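PDB 2OH1: acetyltransferase, GNAT family from Listeria monocytogenes str. 4b, which probably transfers, like other GNAT-family enzymes, an acetyl group from acetyl-coenzyme A to an acceptor that is not established. Local coordinates for residues R17-T22 against G65-F70; T22-I27 against N57-I62; M81-T86 against K102-H107. All blocks are in the same frame, centred on the assembly; numbering follows the deposited sequence. Where two conformers were deposited one is given.

Contact 1 (R17-T22 against G65-F70); sequences RFAAPT and GEVALF
Arg17 and Leu69 face each other as an antiparallel hydrogen-bonded pair, joining strands 12-18 and 67-71 in the mixed sheet of the GNAT fold. Leu69 N bonds to Arg17 O (2.8 Å) and Arg17 N to Leu69 O.

On the Arg17 side, a chi1 of 69° sets CG between the backbone N and the carbonyl carbon, and from there the extended chain from CG to NE carries the guanidinium over Leu69 CD1. That methyl lies under one face of the group, near its rim and 3.6 Å from Arg17 NH2. The charge itself is met by Glu71 and Asp23. Ala19 turns its methyl toward strand 67-71, with CB 3.8 Å from Val67 CB and 3.9 Å from Leu69 CD1. Its N also bonds to Val67 O at 2.9 Å, although Ala19 is already past the end of its strand. Helices 24-40 and 58-63 close over this apolar patch through Ile27 and Ile62.

Phe18 and Ala68 form the non-hydrogen-bonded pair between these residues, and their side chains leave by the other face of the sheet. There the Phe18 ring lies near Gly65, which ends helix 58-63 with a Schellman motif. Gly65 O approaches the ring obliquely, 3.4 Å from Phe18 CE1.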
loop_
_atom_site.group_PDB
_atom_site.type_symbol
_atom_site.label_atom_id
_atom_site.label_comp_id
_atom_site.label_asym_id
_atom_site.label_seq_id
_atom_site.Cartn_x
_atom_site.Cartn_y
_atom_site.Cartn_z
ATOM N N ARG A 17 4.108 -0.721 -13.319
ATOM C CA ARG A 17 3.245 -1.629 -14.061
ATOM C C ARG A 17 2.509 -2.520 -13.074
ATOM O O ARG A 17 2.967 -2.760 -11.933
ATOM C CB ARG A 17 4.054 -2.474 -15.052
ATOM C CG ARG A 17 4.959 -3.470 -14.391
ATOM C CD ARG A 17 5.915 -4.156 -15.345
ATOM N NE ARG A 17 6.901 -5.000 -14.683
ATOM C CZ ARG A 17 6.695 -6.262 -14.374
ATOM N NH1 ARG A 17 5.557 -6.867 -14.659
ATOM N NH2 ARG A 17 7.670 -6.952 -13.781
ATOM N N PHE A 18 1.362 -3.044 -13.467
ATOM C CA PHE A 18 0.686 -4.036 -12.647
ATOM C C PHE A 18 1.411 -5.377 -12.779
ATOM O O PHE A 18 1.898 -5.714 -13.883
ATOM C CB PHE A 18 -0.758 -4.158 -13.067
ATOM C CG PHE A 18 -1.546 -2.981 -12.651
ATOM C CD1 PHE A 18 -1.958 -2.856 -11.343
ATOM C CD2 PHE A 18 -1.766 -1.926 -13.536
ATOM C CE1 PHE A 18 -2.628 -1.688 -10.906
ATOM C CE2 PHE A 18 -2.499 -0.781 -13.116
ATOM C CZ PHE A 18 -2.892 -0.689 -11.792
ATOM N N ALA A 19 1.531 -6.141 -11.710
ATOM C CA ALA A 19 2.163 -7.480 -11.712
ATOM C C ALA A 19 1.450 -8.412 -12.671
ATOM O O ALA A 19 0.225 -8.362 -12.829
ATOM C CB ALA A 19 2.229 -8.103 -10.289
ATOM N N ALA A 20 2.230 -9.299 -13.238
ATOM C CA ALA A 20 1.741 -10.426 -14.034
ATOM C C ALA A 20 2.078 -11.744 -13.370
ATOM O O ALA A 20 2.867 -11.805 -12.427
ATOM C CB ALA A 20 2.373 -10.379 -15.423
ATOM N N PRO A 21 1.434 -12.833 -13.840
ATOM C CA PRO A 21 1.748 -14.100 -13.221
ATOM C C PRO A 21 3.236 -14.449 -13.099
ATOM O O PRO A 21 3.645 -15.046 -12.083
ATOM C CB PRO A 21 0.969 -15.105 -14.078
ATOM C CG PRO A 21 -0.245 -14.321 -14.482
ATOM C CD PRO A 21 0.323 -12.967 -14.810
ATOM N N THR A 22 4.085 -14.104 -14.074
ATOM C CA THR A 22 5.492 -14.416 -14.002
ATOM C C THR A 22 6.246 -13.642 -12.930
ATOM O O THR A 22 7.375 -13.945 -12.646
ATOM C CB THR A 22 6.138 -14.182 -15.387
ATOM O OG1 THR A 22 5.749 -12.902 -15.871
ATOM C CG2 THR A 22 5.758 -15.311 -16.383
ATOM N N GLY A 65 -5.497 -7.362 -10.467
ATOM C CA GLY A 65 -4.818 -6.097 -10.724
ATOM C C GLY A 65 -4.578 -5.274 -9.460
ATOM O O GLY A 65 -4.587 -4.022 -9.508
ATOM N N GLU A 66 -4.310 -5.979 -8.373
ATOM C CA GLU A 66 -4.152 -5.365 -7.072
ATOM C C GLU A 66 -2.701 -5.257 -6.622
ATOM O O GLU A 66 -2.466 -4.914 -5.447
ATOM C CB GLU A 66 -5.007 -6.146 -6.047
ATOM C CG GLU A 66 -6.483 -5.842 -6.243
ATOM C CD GLU A 66 -7.470 -6.590 -5.341
ATOM O OE1 GLU A 66 -7.124 -7.660 -4.803
ATOM O OE2 GLU A 66 -8.603 -6.104 -5.131
ATOM N N VAL A 67 -1.737 -5.634 -7.473
ATOM C CA VAL A 67 -0.335 -5.495 -7.177
ATOM C C VAL A 67 0.324 -4.580 -8.173
ATOM O O VAL A 67 0.330 -4.851 -9.383
ATOM C CB VAL A 67 0.380 -6.836 -7.205
ATOM C CG1 VAL A 67 1.851 -6.632 -6.737
ATOM C CG2 VAL A 67 -0.268 -7.892 -6.318
ATOM N N ALA A 68 0.905 -3.494 -7.719
ATOM C CA ALA A 68 1.632 -2.553 -8.588
ATOM C C ALA A 68 3.105 -2.652 -8.290
ATOM O O ALA A 68 3.486 -2.696 -7.107
ATOM C CB ALA A 68 1.151 -1.144 -8.348
ATOM N N LEU A 69 3.943 -2.741 -9.330
ATOM C CA LEU A 69 5.365 -2.879 -9.225
ATOM C C LEU A 69 6.035 -1.610 -9.730
ATOM O O LEU A 69 5.641 -1.048 -10.735
ATOM C CB LEU A 69 5.811 -4.042 -10.110
ATOM C CG LEU A 69 5.159 -5.396 -9.745
ATOM C CD1 LEU A 69 5.744 -6.495 -10.715
ATOM C CD2 LEU A 69 5.325 -5.736 -8.285
ATOM N N PHE A 70 7.112 -1.232 -9.060
ATOM C CA PHE A 70 7.846 0.035 -9.306
ATOM C C PHE A 70 9.283 -0.399 -9.542
ATOM O O PHE A 70 9.918 -0.950 -8.631
ATOM C CB PHE A 70 7.692 0.971 -8.094
ATOM C CG PHE A 70 6.285 1.372 -7.881
ATOM C CD1 PHE A 70 5.410 0.524 -7.210
ATOM C CD2 PHE A 70 5.820 2.561 -8.409
ATOM C CE1 PHE A 70 4.068 0.882 -7.082
ATOM C CE2 PHE A 70 4.437 2.915 -8.262
ATOM C CZ PHE A 70 3.593 2.053 -7.612
#

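Contact 2 (T22-I27 against N57-I62); sequences TDRLKI and NIEQRI
The first turns of two helices meet here, with Arg24 CA and Ile58 CA the nearest CA atoms across the contact at 7.2 Å. Arg24 spans the gap with its aliphatic chain. Its CG stands opposite the backbone N, chi1 179°, which carries the chain toward helix 58-63. Arg24 CD then rests 3.8 Å from Ile58 CG2. It lies equally close to Glu59 CG.

A bend at chi3 turns the end of the guanidinium back from Glu59, leaving NE its nearest atom to the carboxylate; the two planes are 34° apart. The salt bridge is long, 3.9 Å from Arg24 NE to Glu59 OE2. The oxygen sits well out of the guanidinium plane and no N-H points at it, so only the charges attract.

In this GNAT fold, helices 24-40 and 58-63 pack together near strand 67-71, where Ile27 and Ile58 both touch Val67. Deeper in the contact, Ile27 CG2 meets Ile58 CD1 at 3.8 Å as the two branched chains pass at a slant. One turn on, Ile62 CD1 comes within 4.2 Å of Ile27 CD1. The same methyl lies 4.2 Å from Arg24 CB.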
loop_
_atom_site.group_PDB
_atom_site.type_symbol
_atom_site.label_atom_id
_atom_site.label_comp_id
_atom_site.label_asym_id
_atom_site.label_seq_id
_atom_site.Cartn_x
_atom_site.Cartn_y
_atom_site.Cartn_z
ATOM N N THR A 22 4.085 -14.104 -14.074
ATOM C CA THR A 22 5.492 -14.416 -14.002
ATOM C C THR A 22 6.246 -13.642 -12.930
ATOM O O THR A 22 7.375 -13.945 -12.646
ATOM C CB THR A 22 6.138 -14.182 -15.387
ATOM O OG1 THR A 22 5.749 -12.902 -15.871
ATOM C CG2 THR A 22 5.758 -15.311 -16.383
ATOM N N ASP A 23 5.618 -12.640 -12.331
ATOM C CA ASP A 23 6.208 -11.880 -11.217
ATOM C C ASP A 23 6.046 -12.513 -9.873
ATOM O O ASP A 23 6.589 -11.994 -8.879
ATOM C CB ASP A 23 5.651 -10.470 -11.201
ATOM C CG ASP A 23 5.979 -9.694 -12.463
ATOM O OD1 ASP A 23 7.155 -9.614 -12.863
ATOM O OD2 ASP A 23 5.061 -9.112 -13.068
ATOM N N ARG A 24 5.245 -13.584 -9.791
ATOM C CA ARG A 24 4.879 -14.174 -8.506
ATOM C C ARG A 24 6.048 -14.509 -7.626
ATOM O O ARG A 24 6.082 -14.159 -6.454
ATOM C CB ARG A 24 3.997 -15.420 -8.664
ATOM C CG ARG A 24 3.644 -16.023 -7.297
ATOM C CD ARG A 24 2.636 -17.150 -7.396
ATOM N NE ARG A 24 3.089 -18.093 -8.392
ATOM C CZ ARG A 24 4.018 -19.030 -8.182
ATOM N NH1 ARG A 24 4.590 -19.203 -6.989
ATOM N NH2 ARG A 24 4.392 -19.791 -9.203
ATOM N N LEU A 25 7.012 -15.192 -8.174
ATOM C CA LEU A 25 8.092 -15.747 -7.324
ATOM C C LEU A 25 8.917 -14.606 -6.768
ATOM O O LEU A 25 9.305 -14.617 -5.582
ATOM C CB LEU A 25 8.949 -16.777 -8.074
ATOM C CG LEU A 25 8.298 -18.155 -8.137
ATOM C CD1 LEU A 25 9.229 -19.130 -8.875
ATOM C CD2 LEU A 25 7.945 -18.711 -6.764
ATOM N N LYS A 26 9.106 -13.551 -7.537
ATOM C CA LYS A 26 9.807 -12.390 -7.090
ATOM C C LYS A 26 9.068 -11.572 -6.011
ATOM O O LYS A 26 9.689 -11.062 -5.073
ATOM C CB LYS A 26 10.043 -11.495 -8.273
ATOM C CG LYS A 26 10.886 -10.299 -7.980
ATOM C CD LYS A 26 11.716 -9.875 -9.229
ATOM C CE LYS A 26 12.812 -8.803 -8.914
ATOM N NZ LYS A 26 13.258 -8.056 -10.185
ATOM N N ILE A 27 7.748 -11.427 -6.147
ATOM C CA ILE A 27 6.951 -10.820 -5.106
ATOM C C ILE A 27 6.991 -11.643 -3.816
ATOM O O ILE A 27 7.106 -11.072 -2.737
ATOM C CB ILE A 27 5.482 -10.660 -5.551
ATOM C CG1 ILE A 27 5.450 -9.757 -6.805
ATOM C CG2 ILE A 27 4.638 -10.126 -4.379
ATOM C CD1 ILE A 27 4.152 -9.838 -7.635
ATOM N N ASN A 57 -2.625 -15.678 -1.096
ATOM C CA ASN A 57 -3.577 -15.321 -2.138
ATOM C C ASN A 57 -2.931 -14.451 -3.207
ATOM O O ASN A 57 -3.649 -13.724 -3.935
ATOM C CB ASN A 57 -4.720 -14.528 -1.493
ATOM C CG ASN A 57 -5.366 -15.301 -0.370
ATOM O OD1 ASN A 57 -6.058 -16.307 -0.642
ATOM N ND2 ASN A 57 -5.083 -14.902 0.880
ATOM N N ILE A 58 -1.615 -14.549 -3.344
ATOM C CA ILE A 58 -0.928 -13.693 -4.297
ATOM C C ILE A 58 -1.423 -13.854 -5.734
ATOM O O ILE A 58 -1.499 -12.860 -6.489
ATOM C CB ILE A 58 0.594 -13.886 -4.191
ATOM C CG1 ILE A 58 1.334 -12.794 -4.968
ATOM C CG2 ILE A 58 0.957 -15.312 -4.524
ATOM C CD1 ILE A 58 0.987 -11.334 -4.558
ATOM N N GLU A 59 -1.831 -15.060 -6.125
ATOM C CA GLU A 59 -2.285 -15.260 -7.525
ATOM C C GLU A 59 -3.553 -14.458 -7.773
ATOM O O GLU A 59 -3.722 -13.875 -8.860
ATOM C CB GLU A 59 -2.434 -16.733 -7.857
ATOM C CG GLU A 59 -1.079 -17.443 -7.815
ATOM C CD GLU A 59 -1.093 -18.895 -8.253
ATOM O OE1 GLU A 59 -1.724 -19.199 -9.294
ATOM O OE2 GLU A 59 -0.410 -19.724 -7.576
ATOM N N GLN A 60 -4.445 -14.413 -6.799
ATOM C CA GLN A 60 -5.677 -13.672 -6.995
ATOM C C GLN A 60 -5.422 -12.167 -6.880
ATOM O O GLN A 60 -6.049 -11.366 -7.586
ATOM C CB GLN A 60 -6.751 -14.133 -6.003
ATOM C CG GLN A 60 -8.097 -13.507 -6.229
ATOM C CD GLN A 60 -8.820 -14.089 -7.453
ATOM O OE1 GLN A 60 -8.354 -15.039 -8.090
ATOM N NE2 GLN A 60 -9.969 -13.502 -7.782
ATOM N N ARG A 61 -4.485 -11.768 -6.042
ATOM C CA ARG A 61 -4.053 -10.335 -6.070
ATOM C C ARG A 61 -3.565 -9.922 -7.478
ATOM O O ARG A 61 -3.974 -8.895 -8.023
ATOM C CB ARG A 61 -2.954 -10.026 -5.086
ATOM C CG ARG A 61 -3.309 -10.273 -3.661
ATOM C CD ARG A 61 -4.139 -9.138 -3.023
ATOM N NE ARG A 61 -5.514 -9.253 -3.345
ATOM C CZ ARG A 61 -6.353 -10.175 -2.887
ATOM N NH1 ARG A 61 -5.950 -11.097 -1.999
ATOM N NH2 ARG A 61 -7.616 -10.167 -3.291
ATOM N N ILE A 62 -2.744 -10.756 -8.093
ATOM C CA ILE A 62 -2.266 -10.515 -9.463
ATOM C C ILE A 62 -3.407 -10.517 -10.480
ATOM O O ILE A 62 -3.556 -9.574 -11.291
ATOM C CB ILE A 62 -1.122 -11.515 -9.812
ATOM C CG1 ILE A 62 0.119 -11.250 -9.023
ATOM C CG2 ILE A 62 -0.817 -11.485 -11.321
ATOM C CD1 ILE A 62 1.125 -12.370 -9.120
#

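Contact 3 (M81-T86 against K102-H107); sequences MIIRKT and KAYYLH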
loop_
_atom_site.group_PDB
_atom_site.type_symbol
_atom_site.label_atom_id
_atom_site.label_comp_id
_atom_site.label_asym_id
_atom_site.label_seq_id
_atom_site.Cartn_x
_atom_site.Cartn_y
_atom_site.Cartn_z
HETATM N N MSE A 81 3.308 -2.512 -4.210
HETATM C CA MSE A 81 2.172 -2.068 -3.475
HETATM C C MSE A 81 0.997 -3.022 -3.666
HETATM O O MSE A 81 0.666 -3.364 -4.805
HETATM C CB MSE A 81 1.801 -0.708 -3.948
HETATM C CG MSE A 81 0.591 -0.119 -3.291
HETATM SE SE MSE A 81 0.249 1.750 -3.652
HETATM C CE MSE A 81 0.023 1.583 -5.507
ATOM N N ILE A 82 0.391 -3.398 -2.543
ATOM C CA ILE A 82 -0.790 -4.227 -2.468
ATOM C C ILE A 82 -1.963 -3.336 -2.185
ATOM O O ILE A 82 -2.064 -2.588 -1.182
ATOM C CB ILE A 82 -0.656 -5.354 -1.406
ATOM C CG1 ILE A 82 0.656 -6.153 -1.606
ATOM C CG2 ILE A 82 -1.901 -6.252 -1.490
ATOM C CD1 ILE A 82 0.990 -6.612 -3.060
ATOM N N ILE A 83 -2.898 -3.391 -3.084
ATOM C CA ILE A 83 -4.150 -2.780 -2.739
ATOM C C ILE A 83 -5.322 -3.757 -2.731
ATOM O O ILE A 83 -5.212 -4.929 -3.136
ATOM C CB ILE A 83 -4.445 -1.694 -3.660
ATOM C CG1 ILE A 83 -4.980 -2.239 -4.975
ATOM C CG2 ILE A 83 -3.242 -0.793 -3.878
ATOM C CD1 ILE A 83 -5.325 -1.026 -5.898
ATOM N N ARG A 84 -6.441 -3.261 -2.285
ATOM C CA ARG A 84 -7.661 -3.983 -2.473
ATOM C C ARG A 84 -8.587 -3.013 -3.206
ATOM O O ARG A 84 -8.757 -1.867 -2.751
ATOM C CB ARG A 84 -8.275 -4.394 -1.168
ATOM C CG ARG A 84 -7.489 -5.452 -0.439
ATOM C CD ARG A 84 -7.127 -6.674 -1.368
ATOM N NE ARG A 84 -6.925 -7.852 -0.522
ATOM C CZ ARG A 84 -7.889 -8.608 -0.029
ATOM N NH1 ARG A 84 -9.164 -8.391 -0.327
ATOM N NH2 ARG A 84 -7.585 -9.602 0.773
ATOM N N LYS A 85 -9.127 -3.422 -4.349
ATOM C CA LYS A 85 -10.020 -2.546 -5.124
ATOM C C LYS A 85 -11.474 -2.560 -4.648
ATOM O O LYS A 85 -12.279 -1.770 -5.107
ATOM C CB LYS A 85 -9.915 -2.894 -6.591
ATOM C CG LYS A 85 -8.613 -2.504 -7.209
ATOM C CD LYS A 85 -8.806 -2.749 -8.681
ATOM C CE LYS A 85 -7.601 -3.005 -9.426
ATOM N NZ LYS A 85 -8.105 -3.390 -10.793
ATOM N N THR A 86 -11.772 -3.481 -3.714
ATOM C CA THR A 86 -12.982 -3.584 -2.943
ATOM C C THR A 86 -12.583 -3.928 -1.517
ATOM O O THR A 86 -11.580 -4.569 -1.338
ATOM C CB THR A 86 -13.911 -4.694 -3.541
ATOM O OG1 THR A 86 -13.224 -5.943 -3.548
ATOM C CG2 THR A 86 -14.281 -4.335 -5.012
ATOM N N LYS A 102 -17.568 3.260 -2.456
ATOM C CA LYS A 102 -16.551 2.662 -3.267
ATOM C C LYS A 102 -15.239 3.310 -2.859
ATOM O O LYS A 102 -15.136 4.516 -2.701
ATOM C CB LYS A 102 -16.787 2.921 -4.739
ATOM C CG LYS A 102 -18.183 2.506 -5.229
ATOM C CD LYS A 102 -18.468 1.058 -4.933
ATOM C CE LYS A 102 -19.806 0.630 -5.553
ATOM N NZ LYS A 102 -20.000 -0.811 -5.269
ATOM N N ALA A 103 -14.222 2.481 -2.711
ATOM C CA ALA A 103 -12.919 2.938 -2.284
ATOM C C ALA A 103 -11.924 1.840 -2.580
ATOM O O ALA A 103 -12.295 0.692 -2.659
ATOM C CB ALA A 103 -12.905 3.255 -0.789
ATOM N N TYR A 104 -10.671 2.234 -2.753
ATOM C CA TYR A 104 -9.540 1.347 -2.744
ATOM C C TYR A 104 -8.869 1.418 -1.386
ATOM O O TYR A 104 -8.828 2.492 -0.742
ATOM C CB TYR A 104 -8.523 1.788 -3.761
ATOM C CG TYR A 104 -8.949 1.668 -5.227
ATOM C CD1 TYR A 104 -10.113 0.980 -5.622
ATOM C CD2 TYR A 104 -8.137 2.224 -6.232
ATOM C CE1 TYR A 104 -10.428 0.816 -6.981
ATOM C CE2 TYR A 104 -8.483 2.099 -7.562
ATOM C CZ TYR A 104 -9.599 1.406 -7.910
ATOM O OH TYR A 104 -9.946 1.299 -9.243
ATOM N N TYR A 105 -8.376 0.270 -0.922
ATOM C CA TYR A 105 -7.774 0.136 0.378
ATOM C C TYR A 105 -6.311 -0.260 0.169
ATOM O O TYR A 105 -6.010 -1.232 -0.490
ATOM C CB TYR A 105 -8.501 -0.914 1.244
ATOM C CG TYR A 105 -9.903 -0.465 1.563
ATOM C CD1 TYR A 105 -10.903 -0.603 0.628
ATOM C CD2 TYR A 105 -10.204 0.208 2.739
ATOM C CE1 TYR A 105 -12.211 -0.103 0.867
ATOM C CE2 TYR A 105 -11.490 0.674 3.007
ATOM C CZ TYR A 105 -12.489 0.532 2.090
ATOM O OH TYR A 105 -13.762 1.021 2.349
ATOM N N LEU A 106 -5.390 0.554 0.670
ATOM C CA LEU A 106 -3.986 0.254 0.504
ATOM C C LEU A 106 -3.524 -0.616 1.653
ATOM O O LEU A 106 -3.355 -0.083 2.773
ATOM C CB LEU A 106 -3.152 1.564 0.462
ATOM C CG LEU A 106 -3.555 2.611 -0.572
ATOM C CD1 LEU A 106 -2.510 3.755 -0.669
ATOM C CD2 LEU A 106 -3.806 1.991 -1.924
ATOM N N HIS A 107 -3.216 -1.897 1.369
ATOM C CA HIS A 107 -2.808 -2.867 2.357
ATOM C C HIS A 107 -1.344 -2.930 2.678
ATOM O O HIS A 107 -0.989 -3.119 3.853
ATOM C CB HIS A 107 -3.279 -4.218 1.969
ATOM C CG HIS A 107 -4.748 -4.409 2.196
ATOM N ND1 HIS A 107 -5.280 -5.621 2.558
ATOM C CD2 HIS A 107 -5.794 -3.541 2.134
ATOM C CE1 HIS A 107 -6.578 -5.483 2.734
ATOM N NE2 HIS A 107 -6.927 -4.243 2.491
HETATM O O HOH W 1 -14.735 -0.275 -4.128
#
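Chi1 of Arg84, -69°, sets CG beside the backbone N and over the His107 ring; the bend at chi2 then folds the rest of the chain so that the guanidinium also has His107 CE1 over one face. His107 has its own CG beside the backbone N, which brings the imidazole up alongside strand 77-84. Arg84 CG stands 3.4 Å from the centroid of the His107 ring, a CH-pi contact over the face. It is offset toward the rim and lies 3.2 Å from His107 NE2. The guanidinium is turned 28° from the ring plane. His107 NE2 is hydrogen-bonded to Asp91, which would help fix the ring rotation.

A second CH-pi contact lies on the other side of the sheet. Lys85 and Tyr104 run side by side in the same direction, and Lys85 CG sits 4.1 Å from the centroid of the Tyr104 ring. Lys85 NZ goes on to Leu64 O. Ile83 CG2 and Leu106 CD2 meet on the same face.

The backbones are antiparallel. Arg84 and Tyr105 form a hydrogen-bonded pair: Arg84 N to Tyr105 O is 2.7 Å, and Tyr105 N to Arg84 O is 2.8 Å. His107 N adds a more bent bond to Ile82 O, 140° at the hydrogen. Past Arg84 a water takes over, donating to Lys85 O and accepting from Ala103 N.

These are central strands of the GNAT sheet. Strand 67-71 flanks 77-84. Strand 103-111 and its parallel neighbour 139-145 probably correspond to the pair that usually splays apart in GNAT enzymes to receive acetyl-coenzyme A. Helix 120-134, between them in the chain, packs on the face carrying Met81, Tyr104 and Leu106. On the other face, Tyr105 meets Trp95 of helix 89-95 edge-to-face.

How the contacts relate
From the N terminus, strand 12-18 leads into helix 24-40, and Thr22 belongs to both contact 1 and contact 2. Contact 2 closes first, bringing helix 58-63 back to the start of helix 24-40. Contact 1 closes a few residues later, as strand 67-71 pairs with strand 12-18, so its loop encloses that of contact 2. Besides Arg17 and Asp23, a salt bridge from Arg61 to Glu66 joins these two contacts. Contact 3 follows in series and closes the loop through helix 89-95. Strands 67-71 and 77-84 are sheet neighbours, and Glu66 links contacts 1 and 3 through Ile83 and Lys85. Arg61 of contact 2 packs against Arg84 of contact 3.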